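Local coordinates for protein yeast glycogen phosphorylase (Saccharomyces cerevisiae, PDB 1YGP) that is a pyridoxal-5'-phosphate-containing glycogen phosphorylase of the carbohydrate phosphorylase family, with the two-domain GT-B fold, at residues K571-E585 with S699-S711. Numbering follows the deposited sequence.
Sequences KLNNKIRLVDLIKKE and SKAEIIIPASDLS
Leu578 lays its CD1 methyl against Ile704, 3.5 Å from CG1, and its CB faces the methyl of Ala707. Leu578 CG anti to the backbone N, together with chi2 of 63°, brings CD1 to Ile704 CG1. One helical turn further on, Leu581 CD1 meets Ile703 CG2 at 3.9 Å. The other branch of Ile703 goes to Arg577: CD1 lies over one face of the guanidinium, offset toward its rim. Asn574 OD1 sits over the opposite face, and Arg577 NH2 is hydrogen-bonded to Ala525 O. The N-to-C directions of helices 571-584 and 699-704 differ by 138°, and their axes approach to 9.6 Å. In this GT-B fold, helix 562-584 covers the link between strand 688-693 and strand 710-713 of the six-stranded parallel sheet. That link carries Ala701, which touches pyridoxal-5'-phosphate. Around residues 706-709 the contact becomes polar. Pro706 O accepts hydrogen bonds from Lys571 NZ at 2.8 Å and from Asn574 ND2 at 3.0 Å, from opposite faces of its carbonyl plane. Asn526 OD1 also accepts from Asn574 ND2. The Lys571 chain bends at chi2 and chi3, which brings NZ to both Pro706 O and Ser708 O; its hydrogen bond to Ser708 O is 2.7 Å. Lys575 NZ forms a salt bridge with Asp709 OD2 at 2.9 Å, and that oxygen uses its syn lone pair. Phe602 N donates to the same oxygen, and Thr600 O accepts from Lys575 NZ.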
loop_
_atom_site.group_PDB
_atom_site.type_symbol
_atom_site.label_atom_id
_atom_site.label_comp_id
_atom_site.label_asym_id
_atom_site.label_seq_id
_atom_site.Cartn_x
_atom_site.Cartn_y
_atom_site.Cartn_z
ATOM N N LYS A 571 27.392 24.021 21.249
ATOM C CA LYS A 571 26.142 23.963 21.967
ATOM C C LYS A 571 25.245 25.141 21.637
ATOM O O LYS A 571 24.030 24.965 21.596
ATOM C CB LYS A 571 26.499 23.864 23.466
ATOM C CG LYS A 571 25.351 23.771 24.483
ATOM C CD LYS A 571 24.387 22.614 24.324
ATOM C CE LYS A 571 25.042 21.339 24.783
ATOM N NZ LYS A 571 24.146 20.209 24.649
ATOM N N LEU A 572 25.783 26.323 21.315
ATOM C CA LEU A 572 24.967 27.498 20.975
ATOM C C LEU A 572 24.334 27.277 19.605
ATOM O O LEU A 572 23.130 27.496 19.422
ATOM C CB LEU A 572 25.860 28.788 20.981
ATOM C CG LEU A 572 25.374 30.262 20.838
ATOM C CD1 LEU A 572 25.168 30.614 19.389
ATOM C CD2 LEU A 572 24.067 30.469 21.570
ATOM N N ASN A 573 25.091 26.771 18.627
ATOM C CA ASN A 573 24.548 26.535 17.297
ATOM C C ASN A 573 23.483 25.464 17.400
ATOM O O ASN A 573 22.404 25.637 16.827
ATOM C CB ASN A 573 25.631 26.080 16.317
ATOM C CG ASN A 573 26.826 27.034 16.195
ATOM O OD1 ASN A 573 27.962 26.593 15.992
ATOM N ND2 ASN A 573 26.670 28.355 16.299
ATOM N N ASN A 574 23.706 24.413 18.204
ATOM C CA ASN A 574 22.701 23.372 18.432
ATOM C C ASN A 574 21.423 23.908 19.035
ATOM O O ASN A 574 20.324 23.436 18.708
ATOM C CB ASN A 574 23.166 22.286 19.366
ATOM C CG ASN A 574 24.115 21.294 18.725
ATOM O OD1 ASN A 574 24.273 21.184 17.512
ATOM N ND2 ASN A 574 24.809 20.521 19.538
ATOM N N LYS A 575 21.549 24.922 19.899
ATOM C CA LYS A 575 20.379 25.572 20.464
ATOM C C LYS A 575 19.593 26.306 19.388
ATOM O O LYS A 575 18.355 26.249 19.367
ATOM C CB LYS A 575 20.786 26.551 21.576
ATOM C CG LYS A 575 20.912 25.790 22.893
ATOM C CD LYS A 575 20.768 26.701 24.084
ATOM C CE LYS A 575 22.106 26.986 24.713
ATOM N NZ LYS A 575 21.930 27.956 25.780
ATOM N N ILE A 576 20.306 26.909 18.432
ATOM C CA ILE A 576 19.669 27.618 17.334
ATOM C C ILE A 576 18.844 26.639 16.527
ATOM O O ILE A 576 17.712 27.001 16.198
ATOM C CB ILE A 576 20.734 28.306 16.427
ATOM C CG1 ILE A 576 21.284 29.517 17.167
ATOM C CG2 ILE A 576 20.139 28.693 15.062
ATOM C CD1 ILE A 576 22.595 30.053 16.539
ATOM N N ARG A 577 19.344 25.429 16.232
ATOM C CA ARG A 577 18.557 24.457 15.478
ATOM C C ARG A 577 17.230 24.214 16.164
ATOM O O ARG A 577 16.197 24.309 15.501
ATOM C CB ARG A 577 19.140 23.060 15.370
ATOM C CG ARG A 577 20.495 22.828 14.748
ATOM C CD ARG A 577 20.614 21.342 14.391
ATOM N NE ARG A 577 20.443 20.481 15.547
ATOM C CZ ARG A 577 21.097 19.327 15.679
ATOM N NH1 ARG A 577 21.946 18.894 14.752
ATOM N NH2 ARG A 577 20.908 18.611 16.788
ATOM N N LEU A 578 17.220 23.946 17.479
ATOM C CA LEU A 578 15.998 23.667 18.202
ATOM C C LEU A 578 15.052 24.850 18.099
ATOM O O LEU A 578 13.865 24.668 17.812
ATOM C CB LEU A 578 16.301 23.386 19.665
ATOM C CG LEU A 578 15.078 23.139 20.548
ATOM C CD1 LEU A 578 14.368 21.887 20.072
ATOM C CD2 LEU A 578 15.497 23.044 21.997
ATOM N N VAL A 579 15.582 26.067 18.268
ATOM C CA VAL A 579 14.792 27.291 18.173
ATOM C C VAL A 579 14.140 27.329 16.790
ATOM O O VAL A 579 12.915 27.492 16.699
ATOM C CB VAL A 579 15.731 28.522 18.433
ATOM C CG1 VAL A 579 15.011 29.836 18.245
ATOM C CG2 VAL A 579 16.154 28.534 19.899
ATOM N N ASP A 580 14.915 27.061 15.733
ATOM C CA ASP A 580 14.390 27.013 14.381
ATOM C C ASP A 580 13.230 26.026 14.282
ATOM O O ASP A 580 12.226 26.362 13.632
ATOM C CB ASP A 580 15.458 26.576 13.373
ATOM C CG ASP A 580 16.452 27.605 12.838
ATOM O OD1 ASP A 580 16.066 28.742 12.553
ATOM O OD2 ASP A 580 17.618 27.246 12.660
ATOM N N LEU A 581 13.322 24.857 14.958
ATOM C CA LEU A 581 12.280 23.833 14.923
ATOM C C LEU A 581 11.001 24.350 15.556
ATOM O O LEU A 581 9.921 24.244 14.970
ATOM C CB LEU A 581 12.654 22.571 15.692
ATOM C CG LEU A 581 12.347 21.165 15.118
ATOM C CD1 LEU A 581 12.499 20.154 16.234
ATOM C CD2 LEU A 581 10.926 21.028 14.608
ATOM N N ILE A 582 11.110 24.970 16.731
ATOM C CA ILE A 582 9.953 25.471 17.465
ATOM C C ILE A 582 9.205 26.576 16.696
ATOM O O ILE A 582 7.985 26.721 16.797
ATOM C CB ILE A 582 10.456 25.968 18.846
ATOM C CG1 ILE A 582 11.211 24.870 19.595
ATOM C CG2 ILE A 582 9.249 26.377 19.676
ATOM C CD1 ILE A 582 11.986 25.335 20.835
ATOM N N LYS A 583 9.950 27.368 15.924
ATOM C CA LYS A 583 9.434 28.427 15.078
ATOM C C LYS A 583 8.690 27.759 13.937
ATOM O O LYS A 583 7.520 28.061 13.697
ATOM C CB LYS A 583 10.595 29.244 14.540
ATOM C CG LYS A 583 10.218 30.458 13.734
ATOM C CD LYS A 583 11.476 30.888 13.049
ATOM C CE LYS A 583 11.321 32.191 12.295
ATOM N NZ LYS A 583 12.622 32.676 11.842
ATOM N N LYS A 584 9.329 26.826 13.223
ATOM C CA LYS A 584 8.710 26.099 12.126
ATOM C C LYS A 584 7.389 25.507 12.608
ATOM O O LYS A 584 6.321 25.867 12.107
ATOM C CB LYS A 584 9.676 25.011 11.656
ATOM C CG LYS A 584 9.240 24.259 10.397
ATOM C CD LYS A 584 10.338 23.310 9.903
ATOM C CE LYS A 584 10.628 22.129 10.846
ATOM N NZ LYS A 584 11.866 21.446 10.494
ATOM N N GLU A 585 7.454 24.763 13.708
ATOM C CA GLU A 585 6.299 24.144 14.331
ATOM C C GLU A 585 5.305 25.190 14.834
ATOM O O GLU A 585 4.157 24.854 15.111
ATOM C CB GLU A 585 6.808 23.253 15.472
ATOM C CG GLU A 585 5.840 22.202 16.049
ATOM C CD GLU A 585 6.490 21.159 16.972
ATOM O OE1 GLU A 585 7.201 20.291 16.453
ATOM O OE2 GLU A 585 6.271 21.205 18.192
ATOM N N SER A 699 13.406 11.733 15.580
ATOM C CA SER A 699 13.998 12.815 14.829
ATOM C C SER A 699 13.950 14.101 15.629
ATOM O O SER A 699 14.938 14.837 15.726
ATOM C CB SER A 699 13.231 12.898 13.540
ATOM O OG SER A 699 13.273 11.588 12.976
ATOM N N LYS A 700 12.820 14.307 16.308
ATOM C CA LYS A 700 12.683 15.452 17.175
ATOM C C LYS A 700 13.714 15.325 18.295
ATOM O O LYS A 700 14.429 16.278 18.593
ATOM C CB LYS A 700 11.273 15.475 17.703
ATOM C CG LYS A 700 10.278 15.718 16.570
ATOM C CD LYS A 700 9.334 16.828 16.981
ATOM C CE LYS A 700 8.237 17.011 15.967
ATOM N NZ LYS A 700 7.434 15.811 15.811
ATOM N N ALA A 701 13.910 14.128 18.851
ATOM C CA ALA A 701 14.894 13.895 19.899
ATOM C C ALA A 701 16.308 14.081 19.361
ATOM O O ALA A 701 17.194 14.468 20.128
ATOM C CB ALA A 701 14.767 12.475 20.453
ATOM N N GLU A 702 16.573 13.869 18.069
ATOM C CA GLU A 702 17.900 14.123 17.547
ATOM C C GLU A 702 18.130 15.625 17.437
ATOM O O GLU A 702 19.289 16.024 17.387
ATOM C CB GLU A 702 18.083 13.498 16.178
ATOM C CG GLU A 702 18.380 11.999 16.157
ATOM C CD GLU A 702 18.316 11.377 14.757
ATOM O OE1 GLU A 702 18.882 11.921 13.809
ATOM O OE2 GLU A 702 17.675 10.344 14.598
ATOM N N ILE A 703 17.097 16.489 17.392
ATOM C CA ILE A 703 17.305 17.929 17.354
ATOM C C ILE A 703 17.350 18.456 18.786
ATOM O O ILE A 703 18.216 19.263 19.139
ATOM C CB ILE A 703 16.161 18.618 16.561
ATOM C CG1 ILE A 703 16.154 18.128 15.119
ATOM C CG2 ILE A 703 16.357 20.129 16.538
ATOM C CD1 ILE A 703 17.487 18.247 14.314
ATOM N N ILE A 704 16.438 17.954 19.629
ATOM C CA ILE A 704 16.281 18.369 21.019
ATOM C C ILE A 704 17.440 17.960 21.906
ATOM O O ILE A 704 17.976 18.842 22.578
ATOM C CB ILE A 704 14.967 17.795 21.579
ATOM C CG1 ILE A 704 13.830 18.479 20.874
ATOM C CG2 ILE A 704 14.854 17.989 23.088
ATOM C CD1 ILE A 704 12.446 17.985 21.296
ATOM N N ILE A 705 17.888 16.703 21.960
ATOM C CA ILE A 705 18.981 16.348 22.850
ATOM C C ILE A 705 20.299 17.127 22.667
ATOM O O ILE A 705 20.738 17.681 23.682
ATOM C CB ILE A 705 19.141 14.815 22.725
ATOM C CG1 ILE A 705 18.001 14.260 23.557
ATOM C CG2 ILE A 705 20.497 14.276 23.173
ATOM C CD1 ILE A 705 17.676 12.761 23.503
ATOM N N PRO A 706 20.997 17.327 21.537
ATOM C CA PRO A 706 22.246 18.106 21.493
ATOM C C PRO A 706 22.111 19.592 21.871
ATOM O O PRO A 706 23.123 20.287 22.008
ATOM C CB PRO A 706 22.762 17.916 20.080
ATOM C CG PRO A 706 22.100 16.640 19.633
ATOM C CD PRO A 706 20.699 16.765 20.229
ATOM N N ALA A 707 20.876 20.107 21.979
ATOM C CA ALA A 707 20.613 21.484 22.340
ATOM C C ALA A 707 20.466 21.644 23.838
ATOM O O ALA A 707 20.343 22.757 24.359
ATOM C CB ALA A 707 19.321 21.953 21.740
ATOM N N SER A 708 20.469 20.536 24.567
ATOM C CA SER A 708 20.142 20.589 25.966
ATOM C C SER A 708 21.245 21.175 26.813
ATOM O O SER A 708 22.406 20.780 26.678
ATOM C CB SER A 708 19.835 19.198 26.439
ATOM O OG SER A 708 19.166 19.198 27.694
ATOM N N ASP A 709 20.863 22.131 27.668
ATOM C CA ASP A 709 21.776 22.596 28.679
ATOM C C ASP A 709 21.603 21.715 29.922
ATOM O O ASP A 709 22.577 21.258 30.538
ATOM C CB ASP A 709 21.477 24.049 29.007
ATOM C CG ASP A 709 21.953 25.064 27.977
ATOM O OD1 ASP A 709 22.861 24.778 27.198
ATOM O OD2 ASP A 709 21.431 26.170 27.971
ATOM N N LEU A 710 20.358 21.414 30.298
ATOM C CA LEU A 710 20.061 20.604 31.463
ATOM C C LEU A 710 18.868 19.731 31.064
ATOM O O LEU A 710 17.983 20.167 30.294
ATOM C CB LEU A 710 19.750 21.584 32.593
ATOM C CG LEU A 710 19.724 21.337 34.131
ATOM C CD1 LEU A 710 18.286 21.185 34.551
ATOM C CD2 LEU A 710 20.649 20.200 34.529
ATOM N N SER A 711 18.825 18.493 31.555
ATOM C CA SER A 711 17.729 17.584 31.259
ATOM C C SER A 711 17.209 16.983 32.546
ATOM O O SER A 711 17.988 16.585 33.421
ATOM C CB SER A 711 18.205 16.486 30.326
ATOM O OG SER A 711 19.264 15.648 30.778
#